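Local coordinates for probable leucine/isoleucine/valine-binding protein (Rhodopirellula baltica, PDB 4KV7) that probably binds leucine, isoleucine, valine or a related small ligand as a periplasmic binding protein, although its function has not been established, at residues 106-111 with 324-329; 17-22 with 83-88. The protein carries 1 engineered substitution. All coordinates share one frame; numbering follows the deposited sequence. Where two conformers were deposited one is given.

Contact 1 (106-111 with 324-329)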
ATOM      1  N   GLN A 106      11.008 -16.705   2.397  1.00 15.84           N
ATOM      2  CA  GLN A 106      12.283 -16.874   3.084  0.55 17.61           C
ATOM      3  C   GLN A 106      12.872 -18.264   2.898  1.00 19.34           C
ATOM      4  O   GLN A 106      14.058 -18.409   2.597  1.00 18.97           O
ATOM      5  CB  GLN A 106      12.132 -16.570   4.570  0.55 18.25           C
ATOM      6  CG  GLN A 106      11.918 -15.102   4.858  0.55 18.50           C
ATOM      7  CD  GLN A 106      11.574 -14.851   6.303  0.55 19.34           C
ATOM      8  OE1 GLN A 106      11.118 -15.747   7.009  0.55 24.19           O
ATOM      9  NE2 GLN A 106      11.786 -13.632   6.752  0.55 25.83           N
ATOM     10  N   GLN A 107      12.048 -19.295   3.070  1.00 17.96           N
ATOM     11  CA  GLN A 107      12.559 -20.658   2.979  1.00 19.25           C
ATOM     12  C   GLN A 107      12.991 -21.026   1.565  1.00 19.11           C
ATOM     13  O   GLN A 107      13.859 -21.871   1.384  1.00 21.39           O
ATOM     14  CB  GLN A 107      11.590 -21.683   3.585  1.00 23.76           C
ATOM     15  CG  GLN A 107      10.224 -21.793   2.945  1.00 32.39           C
ATOM     16  CD  GLN A 107       9.191 -22.352   3.917  1.00 35.76           C
ATOM     17  OE1 GLN A 107       9.362 -22.269   5.134  1.00 41.34           O
ATOM     18  NE2 GLN A 107       8.116 -22.924   3.382  1.00 35.44           N
ATOM     19  N   THR A 108      12.416 -20.359   0.569  1.00 18.84           N
ATOM     20  CA  THR A 108      12.803 -20.597  -0.816  1.00 18.47           C
ATOM     21  C   THR A 108      13.784 -19.544  -1.331  1.00 18.44           C
ATOM     22  O   THR A 108      14.162 -19.565  -2.505  1.00 18.01           O
ATOM     23  CB  THR A 108      11.582 -20.650  -1.748  1.00 19.37           C
ATOM     24  OG1 THR A 108      10.866 -19.413  -1.669  1.00 18.27           O
ATOM     25  CG2 THR A 108      10.659 -21.795  -1.354  1.00 22.30           C
ATOM     26  N   LYS A 109      14.190 -18.640  -0.442  1.00 18.98           N
ATOM     27  CA  LYS A 109      15.133 -17.566  -0.771  1.00 18.64           C
ATOM     28  C   LYS A 109      14.645 -16.715  -1.946  1.00 17.98           C
ATOM     29  O   LYS A 109      15.422 -16.319  -2.815  1.00 18.30           O
ATOM     30  CB  LYS A 109      16.538 -18.134  -1.012  1.00 20.34           C
ATOM     31  CG  LYS A 109      17.073 -18.871   0.199  1.00 21.47           C
ATOM     32  CD  LYS A 109      18.518 -19.291   0.013  1.00 27.04           C
ATOM     33  CE  LYS A 109      19.016 -20.082   1.220  1.00 30.44           C
ATOM     34  NZ  LYS A 109      19.094 -19.246   2.450  1.00 34.97           N
ATOM     35  N   THR A 110      13.348 -16.443  -1.954  1.00 14.88           N
ATOM     36  CA  THR A 110      12.719 -15.679  -3.022  1.00 13.79           C
ATOM     37  C   THR A 110      12.493 -14.248  -2.551  1.00 13.64           C
ATOM     38  O   THR A 110      11.808 -14.037  -1.553  1.00 13.65           O
ATOM     39  CB  THR A 110      11.345 -16.277  -3.386  1.00 14.54           C
ATOM     40  OG1 THR A 110      11.485 -17.660  -3.739  1.00 15.70           O
ATOM     41  CG2 THR A 110      10.713 -15.525  -4.549  1.00 14.46           C
ATOM     42  N   PRO A 111      13.043 -13.251  -3.268  1.00 13.05           N
ATOM     43  CA  PRO A 111      12.788 -11.856  -2.878  1.00 13.83           C
ATOM     44  C   PRO A 111      11.295 -11.555  -2.837  1.00 11.38           C
ATOM     45  O   PRO A 111      10.541 -11.975  -3.719  1.00 12.44           O
ATOM     46  CB  PRO A 111      13.478 -11.052  -3.983  1.00 13.43           C
ATOM     47  CG  PRO A 111      14.568 -11.953  -4.472  1.00 17.22           C
ATOM     48  CD  PRO A 111      14.006 -13.351  -4.380  1.00 14.28           C
ATOM     49  N   ILE A 324      20.262 -13.864 -14.271  1.00 18.29           N
ATOM     50  CA  ILE A 324      19.185 -13.258 -13.510  1.00 19.18           C
ATOM     51  C   ILE A 324      18.505 -14.366 -12.708  1.00 18.86           C
ATOM     52  O   ILE A 324      17.964 -15.320 -13.272  1.00 22.72           O
ATOM     53  CB  ILE A 324      18.206 -12.525 -14.430  1.00 18.54           C
ATOM     54  CG1 ILE A 324      18.935 -11.372 -15.131  1.00 21.73           C
ATOM     55  CG2 ILE A 324      17.014 -12.006 -13.634  1.00 17.54           C
ATOM     56  CD1 ILE A 324      18.265 -10.884 -16.397  1.00 21.82           C
ATOM     57  N   SER A 325      18.583 -14.250 -11.387  1.00 18.53           N
ATOM     58  CA  SER A 325      18.104 -15.288 -10.487  1.00 18.75           C
ATOM     59  C   SER A 325      17.560 -14.630  -9.233  1.00 17.16           C
ATOM     60  O   SER A 325      17.672 -13.419  -9.063  1.00 16.87           O
ATOM     61  CB  SER A 325      19.256 -16.211 -10.091  1.00 22.08           C
ATOM     62  OG  SER A 325      20.214 -15.490  -9.328  1.00 21.58           O
ATOM     63  N   ARG A 326      16.969 -15.436  -8.354  1.00 17.80           N
ATOM     64  CA  ARG A 326      16.520 -14.950  -7.059  1.00 16.64           C
ATOM     65  C   ARG A 326      17.657 -14.253  -6.328  1.00 16.46           C
ATOM     66  O   ARG A 326      17.494 -13.156  -5.812  1.00 16.19           O
ATOM     67  CB  ARG A 326      15.986 -16.104  -6.217  1.00 17.43           C
ATOM     68  CG  ARG A 326      14.649 -16.630  -6.713  1.00 15.98           C
ATOM     69  CD  ARG A 326      14.170 -17.830  -5.924  1.00 16.36           C
ATOM     70  NE  ARG A 326      12.905 -18.305  -6.481  1.00 17.44           N
ATOM     71  CZ  ARG A 326      12.286 -19.423  -6.116  1.00 18.48           C
ATOM     72  NH1 ARG A 326      12.792 -20.190  -5.160  1.00 18.54           N
ATOM     73  NH2 ARG A 326      11.148 -19.768  -6.711  1.00 19.37           N
ATOM     74  N   SER A 327      18.828 -14.881  -6.308  1.00 18.45           N
ATOM     75  CA  SER A 327      19.956 -14.317  -5.582  0.50 21.29           C
ATOM     76  C   SER A 327      20.487 -13.041  -6.236  1.00 17.14           C
ATOM     77  O   SER A 327      20.795 -12.071  -5.546  1.00 18.80           O
ATOM     78  CB  SER A 327      21.071 -15.350  -5.419  0.50 24.33           C
ATOM     79  OG  SER A 327      21.595 -15.742  -6.674  0.50 20.85           O
ATOM     80  N   SER A 328      20.582 -13.022  -7.562  1.00 17.60           N
ATOM     81  CA  SER A 328      21.105 -11.813  -8.197  1.00 18.23           C
ATOM     82  C   SER A 328      20.093 -10.661  -8.162  1.00 15.38           C
ATOM     83  O   SER A 328      20.475  -9.497  -8.159  1.00 16.55           O
ATOM     84  CB  SER A 328      21.632 -12.080  -9.612  1.00 17.78           C
ATOM     85  OG  SER A 328      20.586 -12.403 -10.506  1.00 17.34           O
ATOM     86  N   ILE A 329      18.802 -10.976  -8.105  1.00 14.95           N
ATOM     87  CA  ILE A 329      17.805  -9.922  -7.957  1.00 14.39           C
ATOM     88  C   ILE A 329      17.849  -9.315  -6.553  1.00 15.58           C
ATOM     89  O   ILE A 329      17.810  -8.098  -6.404  1.00 14.95           O
ATOM     90  CB  ILE A 329      16.398 -10.403  -8.326  1.00 15.23           C
ATOM     91  CG1 ILE A 329      16.309 -10.564  -9.847  1.00 16.26           C
ATOM     92  CG2 ILE A 329      15.328  -9.427  -7.812  1.00 14.88           C
ATOM     93  CD1 ILE A 329      15.034 -11.197 -10.328  1.00 19.03           C
TER
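Arg-326, in the first turn of helix 326-335, reaches across to Thr-108, Lys-109, Thr-110 and Pro-111, the chain that leaves helix 95-107. Just ahead of it, Ser-325 is the N-cap of the arginine's helix, and its backbone N donates to Ser-328 OG, which ties the first turn together. The arginine side chain starts with CG anti to its carbonyl carbon (chi1 -72°) and then runs extended to NE, so that CB and CG pass beside Lys-109 O, with CB 3.5 Å from it, before the guanidinium comes to lie against the two threonines. Thr-110 OG1 sits over the centre of one guanidinium face, 3.1 Å from Arg-326 CZ. From there it is not hydrogen-bonded to NE or NH1; its proton goes instead to Thr-108 OG1 (2.8 Å), whose own hydroxyl faces the carbonyls of Ile-104 and Ala-105 in the last helical turn. Arg-326 NH1 makes a weak, bent bond to Thr-108 O (3.1 Å, 132°), close to where Lys-109 ends the helix in a Schellman motif. Stronger partners lie elsewhere in the same chain: Arg-326 NE donates to Val-86 O and NH2 to Thr-81 O, at the end of helix 70-81. The carbonyl O of Arg-326 meets the proline ring, at 3.4 Å from Pro-111 CG, and one turn later Ile-329 CG2 touches the same CG at 4.3 Å, a looser apolar contact. With its proton turned to Thr-108, Thr-110 OG1 probably offers electron density to the cation's face, and the positive charge, close to the C-terminal end of helix 95-107, may be favoured by the helix dipole.

Contact 2 (17-22 with 83-88)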
ATOM      1  N   LEU A  17      12.838 -15.762 -20.569  1.00 23.90           N
ATOM      2  CA  LEU A  17      11.612 -15.483 -19.844  1.00 21.37           C
ATOM      3  C   LEU A  17      11.929 -15.179 -18.380  1.00 20.22           C
ATOM      4  O   LEU A  17      12.564 -15.985 -17.696  1.00 23.64           O
ATOM      5  CB  LEU A  17      10.671 -16.684 -19.944  1.00 21.94           C
ATOM      6  CG  LEU A  17       9.300 -16.494 -19.298  1.00 21.62           C
ATOM      7  CD1 LEU A  17       8.514 -15.418 -20.035  1.00 23.61           C
ATOM      8  CD2 LEU A  17       8.532 -17.807 -19.260  1.00 27.11           C
ATOM      9  N   LEU A  18      11.512 -14.006 -17.914  1.00 17.64           N
ATOM     10  CA  LEU A  18      11.686 -13.619 -16.516  1.00 16.43           C
ATOM     11  C   LEU A  18      10.332 -13.635 -15.826  1.00 15.91           C
ATOM     12  O   LEU A  18       9.517 -12.742 -16.034  1.00 15.75           O
ATOM     13  CB  LEU A  18      12.320 -12.229 -16.415  1.00 17.88           C
ATOM     14  CG  LEU A  18      13.639 -12.021 -17.160  1.00 19.30           C
ATOM     15  CD1 LEU A  18      14.129 -10.588 -16.978  1.00 20.66           C
ATOM     16  CD2 LEU A  18      14.697 -13.016 -16.692  1.00 23.22           C
ATOM     17  N   LYS A  19      10.097 -14.661 -15.012  1.00 15.56           N
ATOM     18  CA  LYS A  19       8.816 -14.838 -14.334  1.00 15.25           C
ATOM     19  C   LYS A  19       8.803 -14.224 -12.945  1.00 14.08           C
ATOM     20  O   LYS A  19       9.648 -14.538 -12.105  1.00 15.32           O
ATOM     21  CB  LYS A  19       8.474 -16.328 -14.235  1.00 15.92           C
ATOM     22  CG  LYS A  19       8.149 -16.995 -15.568  1.00 19.46           C
ATOM     23  CD  LYS A  19       7.881 -18.492 -15.420  1.00 20.46           C
ATOM     24  CE  LYS A  19       9.128 -19.234 -15.003  1.00 23.85           C
ATOM     25  NZ  LYS A  19       8.906 -20.717 -14.931  1.00 26.68           N
ATOM     26  N   PHE A  20       7.830 -13.357 -12.716  1.00 13.49           N
ATOM     27  CA  PHE A  20       7.601 -12.781 -11.401  1.00 11.72           C
ATOM     28  C   PHE A  20       6.237 -13.220 -10.897  1.00 13.68           C
ATOM     29  O   PHE A  20       5.310 -13.393 -11.685  1.00 15.55           O
ATOM     30  CB  PHE A  20       7.726 -11.263 -11.479  1.00 14.25           C
ATOM     31  CG  PHE A  20       9.111 -10.827 -11.823  1.00 12.80           C
ATOM     32  CD1 PHE A  20      10.108 -10.867 -10.861  1.00 14.12           C
ATOM     33  CD2 PHE A  20       9.449 -10.481 -13.121  1.00 13.61           C
ATOM     34  CE1 PHE A  20      11.403 -10.515 -11.167  1.00 14.43           C
ATOM     35  CE2 PHE A  20      10.751 -10.127 -13.438  1.00 16.78           C
ATOM     36  CZ  PHE A  20      11.732 -10.147 -12.461  1.00 15.71           C
ATOM     37  N   GLY A  21       6.114 -13.427  -9.590  1.00 11.78           N
ATOM     38  CA  GLY A  21       4.860 -13.892  -9.030  1.00 11.95           C
ATOM     39  C   GLY A  21       4.173 -12.856  -8.167  1.00 11.00           C
ATOM     40  O   GLY A  21       4.792 -11.900  -7.702  1.00 11.22           O
HETATM   41  N   MSE A  22       2.881 -13.058  -7.952  1.00 10.83           N
HETATM   42  CA  MSE A  22       2.078 -12.203  -7.093  1.00  9.87           C
HETATM   43  C   MSE A  22       0.910 -13.022  -6.576  1.00  9.84           C
HETATM   44  O   MSE A  22       0.293 -13.763  -7.341  1.00 11.48           O
HETATM   45  CB  MSE A  22       1.585 -10.998  -7.903  1.00 10.99           C
HETATM   46  CG  MSE A  22       0.658 -10.020  -7.165  1.00 12.41           C
HETATM   47 SE   MSE A  22      -0.172  -8.644  -8.340  0.65 11.61          SE
HETATM   48  CE  MSE A  22       1.435  -7.606  -8.667  1.00 14.09           C
ATOM     49  N   GLU A  83       6.458 -24.655  -8.241  1.00 22.93           N
ATOM     50  CA  GLU A  83       6.250 -25.040  -9.631  1.00 25.06           C
ATOM     51  C   GLU A  83       6.496 -23.918 -10.645  1.00 19.16           C
ATOM     52  O   GLU A  83       7.009 -24.181 -11.729  1.00 22.26           O
ATOM     53  CB  GLU A  83       4.888 -25.713  -9.841  1.00 32.92           C
ATOM     54  CG  GLU A  83       3.711 -24.774  -9.978  1.00 27.92           C
ATOM     55  CD  GLU A  83       2.385 -25.519  -9.952  1.00 30.90           C
ATOM     56  OE1 GLU A  83       1.670 -25.506 -10.977  1.00 31.79           O
ATOM     57  OE2 GLU A  83       2.069 -26.118  -8.903  1.00 31.63           O
ATOM     58  N   HIS A  84       6.163 -22.678 -10.300  1.00 18.72           N
ATOM     59  CA  HIS A  84       6.374 -21.579 -11.240  1.00 17.40           C
ATOM     60  C   HIS A  84       7.804 -21.053 -11.217  1.00 20.53           C
ATOM     61  O   HIS A  84       8.227 -20.355 -12.140  1.00 21.34           O
ATOM     62  CB  HIS A  84       5.390 -20.440 -10.979  1.00 19.06           C
ATOM     63  CG  HIS A  84       3.966 -20.806 -11.250  1.00 17.00           C
ATOM     64  ND1 HIS A  84       3.525 -21.198 -12.497  1.00 22.23           N
ATOM     65  CD2 HIS A  84       2.882 -20.830 -10.441  1.00 18.81           C
ATOM     66  CE1 HIS A  84       2.231 -21.456 -12.440  1.00 24.36           C
ATOM     67  NE2 HIS A  84       1.815 -21.241 -11.205  1.00 20.71           N
ATOM     68  N   GLU A  85       8.536 -21.384 -10.157  1.00 17.56           N
ATOM     69  CA  GLU A  85       9.938 -20.984 -10.026  1.00 18.34           C
ATOM     70  C   GLU A  85      10.148 -19.484 -10.214  1.00 16.76           C
ATOM     71  O   GLU A  85      11.109 -19.071 -10.866  1.00 18.97           O
ATOM     72  CB  GLU A  85      10.809 -21.749 -11.031  1.00 21.43           C
ATOM     73  CG  GLU A  85      10.741 -23.252 -10.878  1.00 24.59           C
ATOM     74  CD  GLU A  85      11.682 -23.976 -11.823  1.00 29.89           C
ATOM     75  OE1 GLU A  85      11.683 -23.662 -13.033  1.00 33.24           O
ATOM     76  OE2 GLU A  85      12.416 -24.865 -11.350  1.00 37.32           O
ATOM     77  N   VAL A  86       9.258 -18.668  -9.661  1.00 15.66           N
ATOM     78  CA  VAL A  86       9.357 -17.235  -9.913  1.00 14.76           C
ATOM     79  C   VAL A  86      10.632 -16.631  -9.325  1.00 14.82           C
ATOM     80  O   VAL A  86      11.175 -17.133  -8.338  1.00 16.99           O
ATOM     81  CB  VAL A  86       8.119 -16.455  -9.415  1.00 12.86           C
ATOM     82  CG1 VAL A  86       6.851 -16.985 -10.067  1.00 14.38           C
ATOM     83  CG2 VAL A  86       8.006 -16.493  -7.887  1.00 14.66           C
ATOM     84  N   LEU A  87      11.103 -15.561  -9.955  1.00 14.77           N
ATOM     85  CA  LEU A  87      12.351 -14.906  -9.566  1.00 13.95           C
ATOM     86  C   LEU A  87      12.186 -13.993  -8.354  1.00 14.09           C
ATOM     87  O   LEU A  87      13.154 -13.737  -7.623  1.00 15.61           O
ATOM     88  CB  LEU A  87      12.913 -14.111 -10.747  1.00 17.28           C
ATOM     89  CG  LEU A  87      13.172 -14.921 -12.019  1.00 16.96           C
ATOM     90  CD1 LEU A  87      13.551 -14.007 -13.175  1.00 22.07           C
ATOM     91  CD2 LEU A  87      14.237 -15.991 -11.793  1.00 23.35           C
ATOM     92  N   ALA A  88      10.965 -13.501  -8.159  1.00 12.48           N
ATOM     93  CA  ALA A  88      10.609 -12.644  -7.036  1.00 12.27           C
ATOM     94  C   ALA A  88       9.093 -12.635  -6.937  1.00 11.69           C
ATOM     95  O   ALA A  88       8.404 -12.892  -7.933  1.00 12.82           O
ATOM     96  CB  ALA A  88      11.132 -11.224  -7.238  1.00 13.81           C
TER
HETATM   97  O   HOH W   1      11.493 -21.374 -14.839  1.00 31.80           O
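Phe-20 and Leu-87 meet in the apolar centre of this contact, where strand 16-24 of a Rossmann-like beta-alpha-beta lobe, part of a type I periplasmic binding protein fold, receives the loop that follows helix 70-81. Phe-20 CE1 lies 3.9 Å from Leu-87 CB, while the methyl of Ala-88 abuts the same ring at its edge and in its plane, its CB 3.8 Å from Phe-20 CD1. Beyond the ring, Leu-87 CD1 packs on Leu-18 CD2; Ile-329 and Leu-313 from the later helices add to the packing around Phe-20. On the other flank Val-86 turns CG1 onto the backbone of Gly-21, which presents no side chain there.

Two nearly straight backbone bonds join the segments: Leu-87 N to Lys-19 O (2.8 Å, 179°) and Gly-21 N to Ala-88 O (2.9 Å). Together with the bonding of Gly-21 to Val-90, they lead the loop into strand 89-90, alongside the edge of strand 16-24 that does not face strand 57-65.

Further out, the Lys-19 chain bends at chi3 (-67°), bringing its ammonium down on the loop. Lys-19 NZ donates to His-84 O at 2.9 Å, approaching from above the carbonyl plane, 40° out of it. Glu-85 OE1, too distant for a salt bridge, is linked through one water that accepts from Lys-19 NZ at 2.7 Å and donates to OE1 at 2.9 Å.

How the contacts relate
The centres of contacts 1 and 2 lie about 10 Å apart in the same lobe, and residues 83-88, part of contact 2, also touch contact 1. Along the chain they come in series: both segments of contact 2 precede residues 106-111, whereas 324-329 returns more than 200 residues later, after the chain has built five of the seven strands of the other, mixed sheet, from 159-164 to 268-271. Pro-111 CD rests 3.4 Å from Leu-87 O, and Ile-329 packs on Leu-87. Pro-111, bonded through its backbone to Val-89, leads into strand 112-113, next to 89-90 in a parallel sheet. The late helix 326-335 thus packs on strand 16-24 and the loop after helix 70-81, completing a lobe assembled from discontinuous parts of the sequence.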